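Local coordinates for protein lipase-specific foldase (Burkholderia glumae, PDB 2ES4) that assists the folding of the bacterium's extracellular lipase during its passage through the periplasm, as a lipase-specific chaperone, at residues 68-73 with 113-118; 77-82 with 119-124. One frame throughout, in Å; residues are numbered along the deposited sequence.

The segments follow one another along the chain as 68-73, 77-82, 113-118 and 119-124. The first pairs with the third and the second with the fourth, so the contacts cross rather than nest. Contact 1 closes a loop over 39 intervening residues, and contact 2 closes one over 36. Both loops contain helix 84-90; that of contact 1 holds most of helix 101-116 and that of contact 2 all of it. Contact 1 ties the irregular chain to the end of helix 101-116. Contact 2 ties it to the start of the next helix, 120-137. Their centres are 9 Å apart. A probable hydrogen bond from Ala80 to the carbonyl of Pro72 joins the two irregular segments directly.

Contact 1 of 2, residues 68-73 with 113-118; sequences APRLPL and AAQLDG
The irregular chain that leads towards helix 84-90 is held here by the last part of helix 101-116, through a glutamine amide that bonds backbone groups on both sides of Arg70. Gln115 uses both ends of its amide. Gln115 NE2 donates to Pro69 O at 3.1 Å, with the donor above the carbonyl plane. Gln115 OE1 accepts from Leu71 N at 2.9 Å. This second bond is fairly straight, with an N-H...O angle of 166°, and uses a lone pair in the carbonyl plane. The Gln115 chain runs extended beyond CG (chi2 -175°), which carries the amide out to the loop. A water bridges Gln115 OE1 and Leu71 O, donating to each. OE1 thus receives two bonds, and the pair of backbone bonds fixes the rotation of the amide.

The Arg70 side chain bends at chi2 and chi3 and folds back over the same glutamine. Its guanidinium stacks on the amide with the planes 19° apart. Gln115 OE1 lies 3.7 Å above the centre of the Arg70 guanidinium plane, and Arg70 NH1 comes to 3.5 Å from Gln115 CG.

Beside this polar part lies a leucine cluster. Leu71 CD1 meets Leu116 CD1 at 3.5 Å, the two side chains roughly perpendicular to each other. Leu73 brings CD2 to 4.0 Å from Leu116 CD2, and these two chains lie antiparallel, side by side.

Phe88 of helix 84-90 touches both Leu71 and Gln115. Ala121 of helix 120-137 packs on Leu73 and Leu116. Pro69 also packs on an aromatic side chain of the other protein in the assembly. The contact therefore lies where the loop meets helices 84-90, 101-116 and 120-137.

Contact 2 of 2, residues 77-82 with 119-124; sequences GRLART and SPAQAE
Glu124 turns its CG anti to the backbone N (chi1 -158°) and stays extended beyond it, which brings the carboxylate up to Arg78 and Leu79. Arg78 bends at chi2 and chi3, and its aliphatic part wraps around one carboxylate oxygen. Glu124 OE1 lies 3.0 Å from Arg78 CB and 3.2 Å from Arg78 CD. The salt bridge between Arg78 NE and Glu124 OE1 is long, at 3.8 Å. The oxygen sits well out of the guanidinium plane, so the attraction is one of charge and no N-H points at it.

The backbone N-H of Leu79 is shared between the two carboxylate oxygens, weakly with each. Leu79 N bonds to Glu124 OE2 at 3.0 Å, bent to an N-H...O angle of 129°. Leu79 N also reaches Glu124 OE1, at 3.4 Å; this bond is straighter but weak too. The Leu79 side chain lies antiparallel to that of Glu124, and Leu79 CD2 loosely approaches Ala121 CB at 4.4 Å.

Ala121 and Glu124 lie in the first turns of helix 120-137, just after its N-cap residue Ser119. Leu79 and Ala121 both pack on Leu116 of helix 101-116, where the loop lies against the junction of the two consecutive helices.

Contact 1 of 2, residues 68-73 with 113-118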
loop_
_atom_site.group_PDB
_atom_site.type_symbol
_atom_site.label_atom_id
_atom_site.label_comp_id
_atom_site.label_asym_id
_atom_site.label_seq_id
_atom_site.Cartn_x
_atom_site.Cartn_y
_atom_site.Cartn_z
ATOM N N ALA B 68 -8.859 -20.538 1.323
ATOM C CA ALA B 68 -9.835 -20.062 0.361
ATOM C C ALA B 68 -11.070 -19.509 1.022
ATOM O O ALA B 68 -11.459 -19.991 2.085
ATOM C CB ALA B 68 -10.211 -21.179 -0.622
ATOM N N PRO B 69 -11.652 -18.424 0.462
ATOM C CA PRO B 69 -12.862 -17.855 1.053
ATOM C C PRO B 69 -14.016 -18.821 0.785
ATOM O O PRO B 69 -13.948 -19.632 -0.145
ATOM C CB PRO B 69 -13.011 -16.525 0.313
ATOM C CG PRO B 69 -12.399 -16.788 -0.992
ATOM C CD PRO B 69 -11.187 -17.579 -0.650
ATOM N N ARG B 70 -15.049 -18.756 1.615
ATOM C CA ARG B 70 -16.187 -19.659 1.481
ATOM C C ARG B 70 -17.154 -19.323 0.364
ATOM O O ARG B 70 -17.485 -18.156 0.150
ATOM C CB ARG B 70 -16.960 -19.741 2.801
ATOM C CG ARG B 70 -16.101 -19.983 4.036
ATOM C CD ARG B 70 -15.255 -21.230 3.902
ATOM N NE ARG B 70 -16.060 -22.445 3.807
ATOM C CZ ARG B 70 -15.567 -23.642 3.506
ATOM N NH1 ARG B 70 -14.268 -23.785 3.268
ATOM N NH2 ARG B 70 -16.368 -24.697 3.441
ATOM N N LEU B 71 -17.580 -20.357 -0.362
ATOM C CA LEU B 71 -18.558 -20.209 -1.435
ATOM C C LEU B 71 -19.917 -20.111 -0.741
ATOM O O LEU B 71 -20.273 -20.992 0.047
ATOM C CB LEU B 71 -18.537 -21.416 -2.377
ATOM C CG LEU B 71 -17.467 -21.419 -3.464
ATOM C CD1 LEU B 71 -17.359 -22.778 -4.105
ATOM C CD2 LEU B 71 -17.803 -20.371 -4.509
ATOM N N PRO B 72 -20.671 -19.022 -0.993
ATOM C CA PRO B 72 -21.989 -18.793 -0.390
ATOM C C PRO B 72 -23.095 -19.732 -0.871
ATOM O O PRO B 72 -23.277 -19.937 -2.073
ATOM C CB PRO B 72 -22.268 -17.341 -0.756
ATOM C CG PRO B 72 -21.659 -17.226 -2.091
ATOM C CD PRO B 72 -20.335 -17.919 -1.915
ATOM N N LEU B 73 -23.809 -20.317 0.086
ATOM C CA LEU B 73 -24.899 -21.240 -0.206
ATOM C C LEU B 73 -26.241 -20.680 0.229
ATOM O O LEU B 73 -26.385 -20.200 1.354
ATOM C CB LEU B 73 -24.652 -22.586 0.483
ATOM C CG LEU B 73 -23.425 -23.380 0.028
ATOM C CD1 LEU B 73 -23.268 -24.620 0.880
ATOM C CD2 LEU B 73 -23.559 -23.740 -1.444
ATOM N N ALA B 113 -14.292 -28.505 -5.338
ATOM C CA ALA B 113 -14.566 -29.844 -4.830
ATOM C C ALA B 113 -14.332 -29.947 -3.331
ATOM O O ALA B 113 -15.110 -30.560 -2.629
ATOM C CB ALA B 113 -13.722 -30.863 -5.550
ATOM N N ALA B 114 -13.287 -29.293 -2.836
ATOM C CA ALA B 114 -12.974 -29.318 -1.409
ATOM C C ALA B 114 -14.136 -28.806 -0.551
ATOM O O ALA B 114 -14.431 -29.367 0.502
ATOM C CB ALA B 114 -11.730 -28.505 -1.144
ATOM N N GLN B 115 -14.825 -27.785 -1.051
ATOM C CA GLN B 115 -15.953 -27.192 -0.343
ATOM C C GLN B 115 -17.306 -27.808 -0.681
ATOM O O GLN B 115 -18.141 -28.006 0.204
ATOM C CB GLN B 115 -16.020 -25.685 -0.616
ATOM C CG GLN B 115 -14.888 -24.870 -0.014
ATOM C CD GLN B 115 -15.077 -23.373 -0.205
ATOM O OE1 GLN B 115 -16.192 -22.855 -0.100
ATOM N NE2 GLN B 115 -13.987 -22.671 -0.485
ATOM N N LEU B 116 -17.529 -28.080 -1.966
ATOM C CA LEU B 116 -18.813 -28.597 -2.433
ATOM C C LEU B 116 -18.803 -29.981 -3.064
ATOM O O LEU B 116 -19.694 -30.301 -3.853
ATOM C CB LEU B 116 -19.415 -27.596 -3.424
ATOM C CG LEU B 116 -19.370 -26.112 -3.058
ATOM C CD1 LEU B 116 -19.839 -25.276 -4.197
ATOM C CD2 LEU B 116 -20.187 -25.861 -1.801
ATOM N N ASP B 117 -17.834 -30.817 -2.694
ATOM C CA ASP B 117 -17.739 -32.177 -3.251
ATOM C C ASP B 117 -19.025 -32.961 -3.094
ATOM O O ASP B 117 -19.541 -33.102 -1.982
ATOM C CB ASP B 117 -16.621 -32.962 -2.572
ATOM C CG ASP B 117 -15.701 -33.665 -3.555
ATOM O OD1 ASP B 117 -14.661 -34.188 -3.104
ATOM O OD2 ASP B 117 -16.004 -33.702 -4.767
ATOM N N GLY B 118 -19.572 -33.396 -4.226
ATOM C CA GLY B 118 -20.804 -34.166 -4.227
ATOM C C GLY B 118 -22.043 -33.382 -3.837
ATOM O O GLY B 118 -22.690 -33.698 -2.833
HETATM O O HOH W 1 -18.812 -23.422 0.750
#

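Contact 2 of 2, residues 77-82 with 119-124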
loop_
_atom_site.group_PDB
_atom_site.type_symbol
_atom_site.label_atom_id
_atom_site.label_comp_id
_atom_site.label_asym_id
_atom_site.label_seq_id
_atom_site.Cartn_x
_atom_site.Cartn_y
_atom_site.Cartn_z
ATOM N N GLY B 77 -30.218 -24.833 -1.604
ATOM C CA GLY B 77 -29.032 -25.664 -1.742
ATOM C C GLY B 77 -28.154 -25.230 -2.904
ATOM O O GLY B 77 -27.244 -25.951 -3.303
ATOM N N ARG B 78 -28.464 -24.068 -3.473
ATOM C CA ARG B 78 -27.719 -23.539 -4.601
ATOM C C ARG B 78 -26.832 -22.390 -4.168
ATOM O O ARG B 78 -26.978 -21.872 -3.061
ATOM C CB ARG B 78 -28.680 -23.072 -5.697
ATOM C CG ARG B 78 -29.568 -24.168 -6.273
ATOM C CD ARG B 78 -29.832 -23.968 -7.749
ATOM N NE ARG B 78 -30.300 -22.619 -8.055
ATOM C CZ ARG B 78 -30.432 -22.130 -9.284
ATOM N NH1 ARG B 78 -30.133 -22.874 -10.342
ATOM N NH2 ARG B 78 -30.867 -20.889 -9.458
ATOM N N LEU B 79 -25.913 -21.993 -5.046
ATOM C CA LEU B 79 -25.002 -20.893 -4.759
ATOM C C LEU B 79 -25.742 -19.580 -4.590
ATOM O O LEU B 79 -26.550 -19.203 -5.445
ATOM C CB LEU B 79 -23.968 -20.732 -5.870
ATOM C CG LEU B 79 -22.896 -21.798 -6.037
ATOM C CD1 LEU B 79 -22.070 -21.436 -7.237
ATOM C CD2 LEU B 79 -22.027 -21.871 -4.790
ATOM N N ALA B 80 -25.501 -18.915 -3.459
ATOM C CA ALA B 80 -26.121 -17.624 -3.182
ATOM C C ALA B 80 -25.520 -16.637 -4.167
ATOM O O ALA B 80 -24.297 -16.527 -4.267
ATOM C CB ALA B 80 -25.837 -17.185 -1.759
ATOM N N ARG B 81 -26.381 -15.976 -4.938
ATOM C CA ARG B 81 -25.925 -15.012 -5.930
ATOM C C ARG B 81 -25.394 -13.719 -5.334
ATOM O O ARG B 81 -26.031 -12.669 -5.414
ATOM C CB ARG B 81 -27.008 -14.747 -6.976
ATOM C CG ARG B 81 -27.314 -15.952 -7.837
ATOM C CD ARG B 81 -28.213 -15.611 -8.992
ATOM N NE ARG B 81 -28.284 -16.708 -9.955
ATOM C CZ ARG B 81 -28.958 -16.659 -11.099
ATOM N NH1 ARG B 81 -29.629 -15.563 -11.435
ATOM N NH2 ARG B 81 -28.942 -17.696 -11.926
ATOM N N THR B 82 -24.227 -13.821 -4.700
ATOM C CA THR B 82 -23.576 -12.680 -4.065
ATOM C C THR B 82 -22.172 -12.541 -4.629
ATOM O O THR B 82 -21.668 -13.454 -5.290
ATOM C CB THR B 82 -23.495 -12.848 -2.530
ATOM O OG1 THR B 82 -22.717 -14.006 -2.212
ATOM C CG2 THR B 82 -24.887 -12.996 -1.925
ATOM N N SER B 119 -22.356 -32.352 -4.616
ATOM C CA SER B 119 -23.523 -31.518 -4.354
ATOM C C SER B 119 -23.888 -30.711 -5.593
ATOM O O SER B 119 -23.026 -30.459 -6.443
ATOM C CB SER B 119 -23.260 -30.572 -3.162
ATOM O OG SER B 119 -22.287 -29.596 -3.476
ATOM N N PRO B 120 -25.171 -30.294 -5.715
ATOM C CA PRO B 120 -25.629 -29.503 -6.867
ATOM C C PRO B 120 -24.844 -28.200 -7.012
ATOM O O PRO B 120 -24.565 -27.759 -8.130
ATOM C CB PRO B 120 -27.087 -29.224 -6.519
ATOM C CG PRO B 120 -27.482 -30.440 -5.748
ATOM C CD PRO B 120 -26.320 -30.625 -4.842
ATOM N N ALA B 121 -24.431 -27.642 -5.872
ATOM C CA ALA B 121 -23.655 -26.406 -5.822
ATOM C C ALA B 121 -22.332 -26.544 -6.570
ATOM O O ALA B 121 -21.917 -25.615 -7.255
ATOM C CB ALA B 121 -23.410 -26.000 -4.395
ATOM N N GLN B 122 -21.699 -27.714 -6.465
ATOM C CA GLN B 122 -20.433 -27.978 -7.153
ATOM C C GLN B 122 -20.556 -27.793 -8.657
ATOM O O GLN B 122 -19.750 -27.088 -9.261
ATOM C CB GLN B 122 -19.930 -29.386 -6.847
ATOM C CG GLN B 122 -18.745 -29.827 -7.695
ATOM C CD GLN B 122 -18.175 -31.151 -7.275
ATOM O OE1 GLN B 122 -18.904 -32.119 -7.047
ATOM N NE2 GLN B 122 -16.855 -31.208 -7.177
ATOM N N ALA B 123 -21.581 -28.414 -9.245
ATOM C CA ALA B 123 -21.828 -28.310 -10.680
ATOM C C ALA B 123 -22.161 -26.865 -11.028
ATOM O O ALA B 123 -21.694 -26.340 -12.041
ATOM C CB ALA B 123 -22.964 -29.222 -11.089
ATOM N N GLU B 124 -22.914 -26.215 -10.139
ATOM C CA GLU B 124 -23.308 -24.819 -10.316
ATOM C C GLU B 124 -22.064 -23.931 -10.302
ATOM O O GLU B 124 -21.907 -23.071 -11.169
ATOM C CB GLU B 124 -24.261 -24.397 -9.206
ATOM C CG GLU B 124 -25.132 -23.206 -9.539
ATOM C CD GLU B 124 -26.027 -22.814 -8.393
ATOM O OE1 GLU B 124 -26.667 -23.714 -7.823
ATOM O OE2 GLU B 124 -26.086 -21.614 -8.055
#